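Local coordinates for protein response regulator (Caulobacter vibrioides, PDB 3T0Y) that probably acts as a sigma-factor mimic in the general stress response, its sigma-like domain (the part present here) binding an anti-sigma factor, at residues 19-24 against 68-73; 34-39 against 43-48; 88-93 against 99-104; 109-114 against 124-129. All coordinates share one frame; numbering follows the deposited sequence.

Contact 1 of 4, residues 19-24 against 68-73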
# COMPACT_ATOMS: atom_id res chain seq x y z
N ALA C 19 15.01 -18.09 10.59
CA ALA C 19 16.45 -18.06 10.45
C ALA C 19 16.88 -18.08 8.98
O ALA C 19 17.85 -17.42 8.59
CB ALA C 19 17.08 -19.22 11.22
N ARG C 20 16.16 -18.85 8.17
CA ARG C 20 16.45 -18.90 6.75
C ARG C 20 16.07 -17.59 6.03
O ARG C 20 16.79 -17.16 5.11
CB ARG C 20 15.73 -20.08 6.08
CG ARG C 20 16.53 -21.37 6.06
CD ARG C 20 15.76 -22.48 5.36
NE ARG C 20 14.39 -22.62 5.87
CZ ARG C 20 13.95 -23.64 6.59
NH1 ARG C 20 14.76 -24.65 6.90
NH2 ARG C 20 12.68 -23.67 7.01
N LEU C 21 14.98 -16.95 6.47
CA LEU C 21 14.42 -15.80 5.76
C LEU C 21 14.88 -14.45 6.28
O LEU C 21 14.94 -13.49 5.53
CB LEU C 21 12.90 -15.83 5.80
CG LEU C 21 12.31 -17.10 5.19
CD1 LEU C 21 10.80 -17.01 5.14
CD2 LEU C 21 12.91 -17.31 3.81
N ALA C 22 15.19 -14.38 7.57
CA ALA C 22 15.53 -13.10 8.19
C ALA C 22 16.49 -12.23 7.37
O ALA C 22 16.29 -11.02 7.24
CB ALA C 22 16.07 -13.32 9.62
N PRO C 23 17.53 -12.83 6.81
CA PRO C 23 18.50 -11.94 6.15
C PRO C 23 17.97 -11.32 4.85
O PRO C 23 18.58 -10.40 4.28
CB PRO C 23 19.72 -12.84 5.90
CG PRO C 23 19.23 -14.26 6.07
CD PRO C 23 18.01 -14.22 6.93
N HIS C 24 16.84 -11.82 4.38
CA HIS C 24 16.34 -11.43 3.07
C HIS C 24 15.23 -10.39 3.17
O HIS C 24 14.86 -9.73 2.17
CB HIS C 24 15.90 -12.69 2.31
CG HIS C 24 17.03 -13.66 2.09
ND1 HIS C 24 18.18 -13.32 1.41
CD2 HIS C 24 17.20 -14.95 2.49
CE1 HIS C 24 19.00 -14.35 1.40
NE2 HIS C 24 18.43 -15.35 2.04
N VAL C 68 15.08 -16.89 -3.27
CA VAL C 68 14.29 -17.10 -4.47
C VAL C 68 12.91 -17.67 -4.11
O VAL C 68 11.89 -17.22 -4.63
CB VAL C 68 15.03 -17.97 -5.50
CG1 VAL C 68 14.11 -18.44 -6.63
CG2 VAL C 68 16.24 -17.22 -6.08
N ALA C 69 12.90 -18.63 -3.19
CA ALA C 69 11.66 -19.27 -2.77
C ALA C 69 10.75 -18.29 -2.05
O ALA C 69 9.53 -18.36 -2.16
CB ALA C 69 11.98 -20.49 -1.87
N LEU C 70 11.34 -17.34 -1.33
CA LEU C 70 10.57 -16.30 -0.65
C LEU C 70 9.85 -15.39 -1.65
O LEU C 70 8.65 -15.13 -1.53
CB LEU C 70 11.50 -15.46 0.22
CG LEU C 70 10.85 -14.24 0.88
CD1 LEU C 70 9.72 -14.65 1.82
CD2 LEU C 70 11.88 -13.36 1.60
N TYR C 71 10.58 -14.89 -2.64
CA TYR C 71 9.96 -14.05 -3.66
C TYR C 71 8.95 -14.82 -4.48
O TYR C 71 8.00 -14.25 -4.96
CB TYR C 71 10.99 -13.48 -4.60
CG TYR C 71 11.79 -12.33 -4.07
CD1 TYR C 71 12.60 -12.47 -2.94
CD2 TYR C 71 11.79 -11.10 -4.72
CE1 TYR C 71 13.36 -11.43 -2.48
CE2 TYR C 71 12.54 -10.05 -4.26
CZ TYR C 71 13.33 -10.22 -3.15
OH TYR C 71 14.10 -9.17 -2.71
N ARG C 72 9.18 -16.11 -4.68
CA ARG C 72 8.18 -16.96 -5.33
C ARG C 72 6.87 -16.95 -4.55
O ARG C 72 5.80 -16.81 -5.13
CB ARG C 72 8.70 -18.39 -5.52
CG ARG C 72 7.74 -19.30 -6.24
CD ARG C 72 8.33 -20.69 -6.45
NE ARG C 72 7.32 -21.70 -6.77
CZ ARG C 72 7.02 -22.13 -8.00
NH1 ARG C 72 7.66 -21.66 -9.06
NH2 ARG C 72 6.08 -23.05 -8.16
N VAL C 73 6.95 -17.08 -3.22
CA VAL C 73 5.73 -17.03 -2.42
C VAL C 73 5.10 -15.63 -2.42
O VAL C 73 3.88 -15.49 -2.56
CB VAL C 73 5.93 -17.49 -0.97
CG1 VAL C 73 4.69 -17.15 -0.13
CG2 VAL C 73 6.19 -18.98 -0.93

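Contact 2 of 4, residues 34-39 against 43-48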
# COMPACT_ATOMS: atom_id res chain seq x y z
N ALA C 34 8.66 -1.22 -4.43
CA ALA C 34 8.84 -0.76 -5.80
C ALA C 34 7.69 -1.28 -6.66
O ALA C 34 7.25 -0.60 -7.59
CB ALA C 34 10.18 -1.24 -6.34
N LEU C 35 7.22 -2.48 -6.35
CA LEU C 35 6.20 -3.13 -7.17
C LEU C 35 4.84 -2.53 -6.92
O LEU C 35 4.09 -2.31 -7.87
CB LEU C 35 6.16 -4.64 -6.93
CG LEU C 35 5.04 -5.43 -7.64
CD1 LEU C 35 5.32 -5.58 -9.16
CD2 LEU C 35 4.83 -6.80 -7.01
N THR C 36 4.53 -2.23 -5.66
CA THR C 36 3.16 -1.91 -5.29
C THR C 36 2.89 -0.43 -4.96
O THR C 36 1.74 -0.04 -4.77
CB THR C 36 2.69 -2.76 -4.11
OG1 THR C 36 3.35 -2.31 -2.93
CG2 THR C 36 3.00 -4.25 -4.35
N GLY C 37 3.94 0.39 -4.89
CA GLY C 37 3.74 1.82 -4.88
C GLY C 37 4.21 2.61 -3.69
O GLY C 37 4.51 3.80 -3.82
N ASP C 38 4.24 1.97 -2.53
CA ASP C 38 4.77 2.57 -1.31
C ASP C 38 5.06 1.50 -0.26
O ASP C 38 4.72 0.32 -0.45
CB ASP C 38 3.84 3.67 -0.76
CG ASP C 38 2.52 3.13 -0.21
OD1 ASP C 38 1.65 3.95 0.16
OD2 ASP C 38 2.34 1.90 -0.14
N GLN C 39 5.69 1.90 0.84
CA GLN C 39 6.17 0.95 1.83
C GLN C 39 5.02 0.31 2.60
O GLN C 39 5.08 -0.86 2.96
CB GLN C 39 7.15 1.61 2.81
CG GLN C 39 8.11 0.63 3.49
CD GLN C 39 8.98 -0.12 2.47
OE1 GLN C 39 9.93 0.45 1.91
NE2 GLN C 39 8.65 -1.40 2.22
N ASP C 43 4.71 -3.54 2.62
CA ASP C 43 4.72 -4.26 3.88
C ASP C 43 3.44 -5.06 4.08
O ASP C 43 3.46 -6.12 4.67
CB ASP C 43 4.94 -3.31 5.05
CG ASP C 43 6.33 -2.70 5.05
OD1 ASP C 43 7.16 -3.17 4.25
OD2 ASP C 43 6.61 -1.79 5.86
N HIS C 44 2.33 -4.56 3.58
CA HIS C 44 1.09 -5.33 3.66
C HIS C 44 1.28 -6.69 2.98
O HIS C 44 0.89 -7.74 3.52
CB HIS C 44 -0.08 -4.58 3.02
CG HIS C 44 -1.22 -5.48 2.64
ND1 HIS C 44 -2.09 -6.02 3.57
CD2 HIS C 44 -1.62 -5.96 1.44
CE1 HIS C 44 -2.98 -6.78 2.96
NE2 HIS C 44 -2.72 -6.76 1.66
N TYR C 45 1.91 -6.68 1.80
CA TYR C 45 2.02 -7.89 0.99
C TYR C 45 3.09 -8.84 1.53
O TYR C 45 2.95 -10.07 1.46
CB TYR C 45 2.31 -7.52 -0.47
CG TYR C 45 1.05 -7.20 -1.24
CD1 TYR C 45 0.11 -8.19 -1.51
CD2 TYR C 45 0.79 -5.90 -1.68
CE1 TYR C 45 -1.05 -7.91 -2.21
CE2 TYR C 45 -0.38 -5.61 -2.39
CZ TYR C 45 -1.29 -6.63 -2.65
OH TYR C 45 -2.43 -6.37 -3.35
N VAL C 46 4.15 -8.27 2.06
CA VAL C 46 5.15 -9.05 2.75
C VAL C 46 4.53 -9.79 3.95
O VAL C 46 4.80 -10.97 4.17
CB VAL C 46 6.33 -8.16 3.23
CG1 VAL C 46 7.34 -9.02 3.94
CG2 VAL C 46 6.96 -7.44 2.04
N ARG C 47 3.73 -9.07 4.75
CA ARG C 47 3.10 -9.68 5.92
C ARG C 47 2.24 -10.85 5.49
O ARG C 47 2.37 -11.95 6.00
CB ARG C 47 2.26 -8.66 6.72
CG ARG C 47 3.08 -7.74 7.62
CD ARG C 47 2.20 -6.99 8.65
NE ARG C 47 1.06 -6.34 8.01
CZ ARG C 47 1.08 -5.12 7.50
NH1 ARG C 47 2.18 -4.38 7.58
NH2 ARG C 47 -0.00 -4.62 6.91
N VAL C 48 1.36 -10.62 4.52
CA VAL C 48 0.50 -11.68 4.04
C VAL C 48 1.32 -12.92 3.64
O VAL C 48 0.91 -14.07 3.90
CB VAL C 48 -0.32 -11.22 2.83
CG1 VAL C 48 -1.04 -12.40 2.20
CG2 VAL C 48 -1.30 -10.11 3.25

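Contact 3 of 4, residues 88-93 against 99-104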
# COMPACT_ATOMS: atom_id res chain seq x y z
N GLN C 88 -9.21 -6.51 0.40
CA GLN C 88 -7.85 -6.88 0.08
C GLN C 88 -7.47 -6.54 -1.36
O GLN C 88 -6.30 -6.29 -1.66
CB GLN C 88 -7.61 -8.36 0.39
CG GLN C 88 -7.87 -8.73 1.86
CD GLN C 88 -7.03 -7.90 2.85
OE1 GLN C 88 -7.42 -6.80 3.26
NE2 GLN C 88 -5.88 -8.45 3.24
N ARG C 89 -8.45 -6.55 -2.27
CA ARG C 89 -8.17 -6.18 -3.65
C ARG C 89 -7.72 -4.72 -3.73
O ARG C 89 -6.97 -4.35 -4.64
CB ARG C 89 -9.40 -6.38 -4.55
CG ARG C 89 -9.92 -7.80 -4.59
CD ARG C 89 -10.45 -8.15 -5.98
NE ARG C 89 -11.84 -8.61 -5.98
CZ ARG C 89 -12.26 -9.73 -5.40
NH1 ARG C 89 -11.42 -10.51 -4.74
NH2 ARG C 89 -13.54 -10.06 -5.46
N LEU C 90 -8.19 -3.91 -2.79
CA LEU C 90 -7.86 -2.49 -2.80
C LEU C 90 -6.34 -2.27 -2.74
O LEU C 90 -5.84 -1.24 -3.17
CB LEU C 90 -8.52 -1.77 -1.62
CG LEU C 90 -10.05 -1.62 -1.64
CD1 LEU C 90 -10.55 -1.24 -0.26
CD2 LEU C 90 -10.53 -0.60 -2.68
N MSE C 91 -5.61 -3.26 -2.24
CA MSE C 91 -4.17 -3.10 -2.09
C MSE C 91 -3.43 -3.18 -3.45
O MSE C 91 -2.23 -2.85 -3.54
CB MSE C 91 -3.62 -4.08 -1.06
CG MSE C 91 -4.23 -3.90 0.34
SE MSE C 91 -4.33 -2.02 0.96
CE MSE C 91 -2.52 -2.01 1.62
N ARG C 92 -4.14 -3.62 -4.48
CA ARG C 92 -3.59 -3.70 -5.84
C ARG C 92 -3.71 -2.38 -6.58
O ARG C 92 -3.22 -2.24 -7.69
CB ARG C 92 -4.30 -4.78 -6.65
CG ARG C 92 -4.03 -6.18 -6.14
CD ARG C 92 -2.59 -6.55 -6.44
NE ARG C 92 -2.39 -6.52 -7.88
CZ ARG C 92 -2.44 -7.60 -8.66
NH1 ARG C 92 -2.64 -8.79 -8.11
NH2 ARG C 92 -2.26 -7.48 -9.97
N ILE C 93 -4.40 -1.41 -5.98
CA ILE C 93 -4.50 -0.08 -6.57
C ILE C 93 -3.33 0.80 -6.09
O ILE C 93 -3.00 0.83 -4.90
CB ILE C 93 -5.82 0.57 -6.16
CG1 ILE C 93 -6.98 -0.25 -6.71
CG2 ILE C 93 -5.86 2.01 -6.64
CD1 ILE C 93 -8.28 0.04 -6.06
N GLN C 99 -6.30 6.28 -2.43
CA GLN C 99 -6.76 7.35 -1.57
C GLN C 99 -7.93 8.12 -2.19
O GLN C 99 -8.99 8.25 -1.58
CB GLN C 99 -5.59 8.29 -1.30
CG GLN C 99 -4.44 7.60 -0.62
CD GLN C 99 -3.19 8.45 -0.57
OE1 GLN C 99 -3.18 9.60 -1.00
NE2 GLN C 99 -2.13 7.89 -0.03
N ALA C 100 -7.73 8.60 -3.42
CA ALA C 100 -8.70 9.41 -4.13
C ALA C 100 -9.98 8.63 -4.31
O ALA C 100 -11.08 9.16 -4.16
CB ALA C 100 -8.15 9.79 -5.45
N PHE C 101 -9.84 7.35 -4.63
CA PHE C 101 -10.98 6.49 -4.82
C PHE C 101 -11.74 6.27 -3.51
O PHE C 101 -12.96 6.38 -3.48
CB PHE C 101 -10.53 5.15 -5.41
CG PHE C 101 -11.65 4.17 -5.60
CD1 PHE C 101 -12.55 4.32 -6.65
CD2 PHE C 101 -11.80 3.10 -4.73
CE1 PHE C 101 -13.58 3.40 -6.84
CE2 PHE C 101 -12.84 2.18 -4.92
CZ PHE C 101 -13.73 2.34 -5.97
N LEU C 102 -11.03 5.95 -2.43
CA LEU C 102 -11.70 5.69 -1.17
C LEU C 102 -12.31 6.94 -0.56
O LEU C 102 -13.36 6.87 0.07
CB LEU C 102 -10.78 4.99 -0.16
CG LEU C 102 -10.37 3.56 -0.51
CD1 LEU C 102 -9.41 3.06 0.52
CD2 LEU C 102 -11.57 2.65 -0.58
N LEU C 103 -11.66 8.09 -0.74
CA LEU C 103 -12.20 9.32 -0.18
C LEU C 103 -13.59 9.58 -0.78
O LEU C 103 -14.50 10.02 -0.09
CB LEU C 103 -11.27 10.50 -0.43
CG LEU C 103 -10.04 10.48 0.47
CD1 LEU C 103 -8.99 11.43 -0.09
CD2 LEU C 103 -10.40 10.86 1.92
N THR C 104 -13.75 9.28 -2.07
CA THR C 104 -15.01 9.56 -2.74
C THR C 104 -15.98 8.38 -2.62
O THR C 104 -17.07 8.52 -2.07
CB THR C 104 -14.78 9.98 -4.21
OG1 THR C 104 -13.91 9.04 -4.86
CG2 THR C 104 -14.11 11.35 -4.25

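Contact 4 of 4, residues 109-114 against 124-129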
# COMPACT_ATOMS: atom_id res chain seq x y z
N PHE C 109 -16.86 11.81 0.40
CA PHE C 109 -16.46 13.18 0.10
C PHE C 109 -16.69 13.46 -1.38
O PHE C 109 -16.61 12.55 -2.21
CB PHE C 109 -15.00 13.42 0.44
CG PHE C 109 -14.72 13.30 1.90
CD1 PHE C 109 -15.09 14.33 2.76
CD2 PHE C 109 -14.14 12.16 2.42
CE1 PHE C 109 -14.85 14.23 4.12
CE2 PHE C 109 -13.88 12.06 3.77
CZ PHE C 109 -14.24 13.10 4.63
N THR C 110 -16.95 14.72 -1.71
CA THR C 110 -17.09 15.08 -3.12
C THR C 110 -15.68 15.16 -3.67
O THR C 110 -14.73 15.31 -2.90
CB THR C 110 -17.80 16.42 -3.30
OG1 THR C 110 -17.03 17.46 -2.68
CG2 THR C 110 -19.17 16.37 -2.64
N PRO C 111 -15.54 15.03 -5.00
CA PRO C 111 -14.23 15.20 -5.60
C PRO C 111 -13.55 16.52 -5.19
O PRO C 111 -12.33 16.54 -5.04
CB PRO C 111 -14.53 15.18 -7.11
CG PRO C 111 -15.72 14.30 -7.20
CD PRO C 111 -16.54 14.58 -5.97
N THR C 112 -14.31 17.59 -5.01
CA THR C 112 -13.73 18.88 -4.61
C THR C 112 -13.16 18.75 -3.20
O THR C 112 -12.06 19.22 -2.91
CB THR C 112 -14.79 20.01 -4.56
OG1 THR C 112 -15.25 20.29 -5.88
CG2 THR C 112 -14.21 21.28 -3.94
N GLU C 113 -13.92 18.11 -2.32
CA GLU C 113 -13.45 17.95 -0.96
C GLU C 113 -12.22 17.04 -0.97
O GLU C 113 -11.26 17.28 -0.25
CB GLU C 113 -14.56 17.37 -0.08
CG GLU C 113 -15.67 18.34 0.22
CD GLU C 113 -16.88 17.69 0.87
OE1 GLU C 113 -17.10 16.48 0.67
OE2 GLU C 113 -17.62 18.39 1.59
N ALA C 114 -12.23 16.01 -1.81
CA ALA C 114 -11.09 15.09 -1.87
C ALA C 114 -9.83 15.85 -2.32
O ALA C 114 -8.73 15.56 -1.87
CB ALA C 114 -11.38 13.91 -2.80
N GLU C 124 -6.07 16.45 -11.16
CA GLU C 124 -5.27 15.38 -10.58
C GLU C 124 -6.19 14.40 -9.86
O GLU C 124 -6.06 13.18 -10.00
CB GLU C 124 -4.23 15.97 -9.63
CG GLU C 124 -3.47 14.97 -8.77
CD GLU C 124 -2.49 14.09 -9.55
OE1 GLU C 124 -2.60 14.02 -10.80
OE2 GLU C 124 -1.60 13.47 -8.91
N VAL C 125 -7.16 14.92 -9.11
CA VAL C 125 -8.09 14.05 -8.41
C VAL C 125 -8.94 13.17 -9.33
O VAL C 125 -9.13 11.99 -9.05
CB VAL C 125 -9.03 14.85 -7.47
CG1 VAL C 125 -10.21 13.97 -7.04
CG2 VAL C 125 -8.25 15.32 -6.28
N GLU C 126 -9.48 13.73 -10.42
CA GLU C 126 -10.27 12.92 -11.36
C GLU C 126 -9.37 11.91 -12.07
O GLU C 126 -9.78 10.80 -12.36
CB GLU C 126 -11.02 13.80 -12.37
CG GLU C 126 -12.10 14.72 -11.77
CD GLU C 126 -13.36 13.98 -11.31
OE1 GLU C 126 -13.31 13.27 -10.29
OE2 GLU C 126 -14.42 14.12 -11.97
N ARG C 127 -8.13 12.31 -12.34
CA ARG C 127 -7.18 11.40 -12.97
C ARG C 127 -7.03 10.20 -12.06
O ARG C 127 -7.17 9.04 -12.48
CB ARG C 127 -5.82 12.07 -13.17
CG ARG C 127 -4.76 11.15 -13.78
CD ARG C 127 -3.36 11.78 -13.83
NE ARG C 127 -2.58 11.59 -12.60
CZ ARG C 127 -2.08 10.42 -12.19
NH1 ARG C 127 -2.30 9.31 -12.88
NH2 ARG C 127 -1.38 10.37 -11.06
N LEU C 128 -6.73 10.49 -10.79
CA LEU C 128 -6.46 9.47 -9.79
C LEU C 128 -7.63 8.51 -9.66
O LEU C 128 -7.43 7.31 -9.64
CB LEU C 128 -6.13 10.13 -8.45
CG LEU C 128 -4.71 10.66 -8.40
CD1 LEU C 128 -4.49 11.49 -7.14
CD2 LEU C 128 -3.73 9.48 -8.46
N ILE C 129 -8.84 9.03 -9.58
CA ILE C 129 -10.01 8.17 -9.51
C ILE C 129 -10.18 7.39 -10.81
O ILE C 129 -10.66 6.25 -10.81
CB ILE C 129 -11.29 9.00 -9.31
CG1 ILE C 129 -11.30 9.68 -7.94
CG2 ILE C 129 -12.51 8.11 -9.46
CD1 ILE C 129 -12.42 10.74 -7.82

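Contact 1 of 4, residues 19-24 against 68-73
Leu70 reaches out from the helix of 68-73 with its two methyl groups spread like a fork, one prong for each partner in 19-24. CD2 faces the base of His24, where CB lies 4.1 Å from it, while CD1 faces the end of Leu21 and stops 4.2 Å from Leu21 CD1. The fork points across the gap because CG of Leu70 lies opposite the backbone N (chi1 174°). Leu21 leaves its own backbone at a slant and only its tip comes close: its second methyl, CD2, settles 4.3 Å from CB of Leu70, so the isobutyl end lies alongside the base of its neighbour as well as against a methyl. His24 meets Leu70 through its CB. Its side chain also packs on Pro66 and Arg67, and CG of Pro23 lies over one imidazole face, 4.1 Å above the plane and toward the rim. Both segments belong to the sigma2-like helical bundle of PhyR, and here the short helix 17-21 and the turn after it lie against helix 66-80. That turn is drawn together by the 2.8 Å bond from His24 N to Leu21 O, which keeps Leu21 and His24 close enough together for both to reach Leu70. The CA atoms of Leu21 and Leu70 come within 7.5 Å of each other. Ile28 of helix 25-36 also packs on Leu70, and Leu53 of helix 39-54 on Leu21, extending the apolar core. The next residue, Tyr71, makes contacts with the second subunit, where its OH is hydrogen-bonded to Glu107 and its ring meets Phe109 edge-to-face.

Contact 2 of 4, residues 34-39 against 43-48
Gln39 NE2 serves two acceptors, Asp43 OD1 one turn along the same helix and the carbonyl O of Arg29 in helix 25-36. The place is the tight connection between helices 25-36 and 39-54 in the sigma2-like domain. Helix 25-36 gives way at Gly37, whose phi is positive, and Asp38 then stands at the N-cap of the next helix, its OD2 also bonded to Thr41 OG1. The 3.1 Å bond from Gln39 NE2 to Asp43 OD1 is bent (149°), and the donor approaches from above the carboxylate plane, 45° out of it. A kink at chi2 folds the glutamine chain back for this, leaving amide and carboxylate planes 29° apart. Behind it runs the ordinary helical bond of 2.7 Å from Asp43 N to Gln39 O. OD2 of the same aspartate takes a salt bridge from Arg29, so this buried carboxylate is paired at both oxygens, which probably helps keep it ionised. Thr36 and Tyr45 make the apolar contact between the helices. Their polar ends are turned to others, Thr36 OG1 to Ala32 O and Tyr45 OH to Ser81 OG, while Thr36 CG2 approaches the ring obliquely, 3.8 Å from Tyr45 CD2.

Contact 3 of 4, residues 88-93 against 99-104
Phe101 is the first residue of 99-104 to reach Leu90, and it does so through ring atoms CE2 and CD2. CE2 lies 4.3 Å from Leu90 CD2, and Phe101 CD2 is hardly farther from that same methyl carbon, at 4.4 Å. The methyl comes at the phenyl group on a slant. Phe101 sets its ring opposite the backbone N (chi1 178°), and this carries it off the helix toward Leu90; Ile136 of helix 122-140 packs on the ring as well. Leu102, next along, makes the tighter contact although its side chain starts off at an angle to the other segment. Its CD2 lodges between the two methyls of Leu90, 4.0 Å from Leu90 CD1 and likewise 4.0 Å from Leu90 CD2, so the leucines interlock with one branch in the fork of the other. Leu90 thus spends CD2 twice, on the phenyl group and on Leu102, and CD1 once. The backbones stay well apart, with the CA atoms of Leu90 and Leu102 separated by 9.2 Å, and the side chains fill the distance. All three of these residues also receive apolar side chains of the partner protein in the assembly, so the cluster is shared between the chains. Leu103 and Thr104 follow where the helix widens into a pi-type turn; Leu103 packs on Ile117 and Leu118 of helix 111-118. What results is a short 3-10 turn, 90-92, leaning through one leucine on helix 95-106, in the sigma-like helical domain of PhyR, of the helix-turn-helix clan and probably equivalent to sigma4.

Contact 4 of 4, residues 109-114 against 124-129
The start of helix 111-118 runs close to helix 122-140, with the CA atoms of Pro111 and Val125 6.8 Å apart. These are the two helices of the helix-turn-helix in the sigma4-like part of the domain; in true sigma factors the second of the pair reads promoter DNA, and here the fold is kept in a protein that probably binds an anti-sigma factor instead. Val125 carries the contact. Both its methyls meet the first turn of the other helix: Val125 CG1, set opposite the backbone N (chi1 165°), lies 3.9 Å from Pro111 O and 4.4 Å from Ala114 CB, while Val125 CG2 sits 4.3 Å from Ala114 C, the carbonyl carbon. The valine therefore lies over the backbone of that turn and beside the small side chain of Ala114, which lets the helices come near. Pro111 adds its ring at the outer margin, CB lying 4.5 Å from Val125 CG1; the acid group of Glu126 comes near it too, but this glutamate is modelled in more than one position. Ala115 also packs on Val125 from within helix 111-118, and Leu128, a turn further on, leans on Ala100 of helix 95-106. The start of the first helix is fixed by a capping box between Thr110 and Glu113. Glu113 N gives a 3.2 Å bond to Thr110 OG1, and Thr110 N returns one of 3.0 Å to Glu113 OE1, meeting that oxygen on its anti side, 28° out of the carboxylate plane, and the same OE1 lies at the edge of the Phe109 ring, in the ring plane.

Overall arrangement
The four contacts follow the elongated chain from its sigma2-like end to its sigma4-like end, contacts 1 and 4 being 39 Å apart between centres. Contact 2 is nested within the loop closed by contact 1, their centres 15 Å apart and their nearest atoms about 6 Å apart. Contact 2 bridges the two halves: its centre is 14 Å from that of contact 3, and Tyr45 OH comes 3.1 Å from Arg92 CD. Contacts 3 and 4 meet directly, Ala100 packing on Leu128 and Leu103 O lying 3.0 Å from Phe109 N, a probable hydrogen bond. All four touch the second subunit, and contacts 1, 2 and 3 also pack against the partner protein, probably the bound anti-sigma factor.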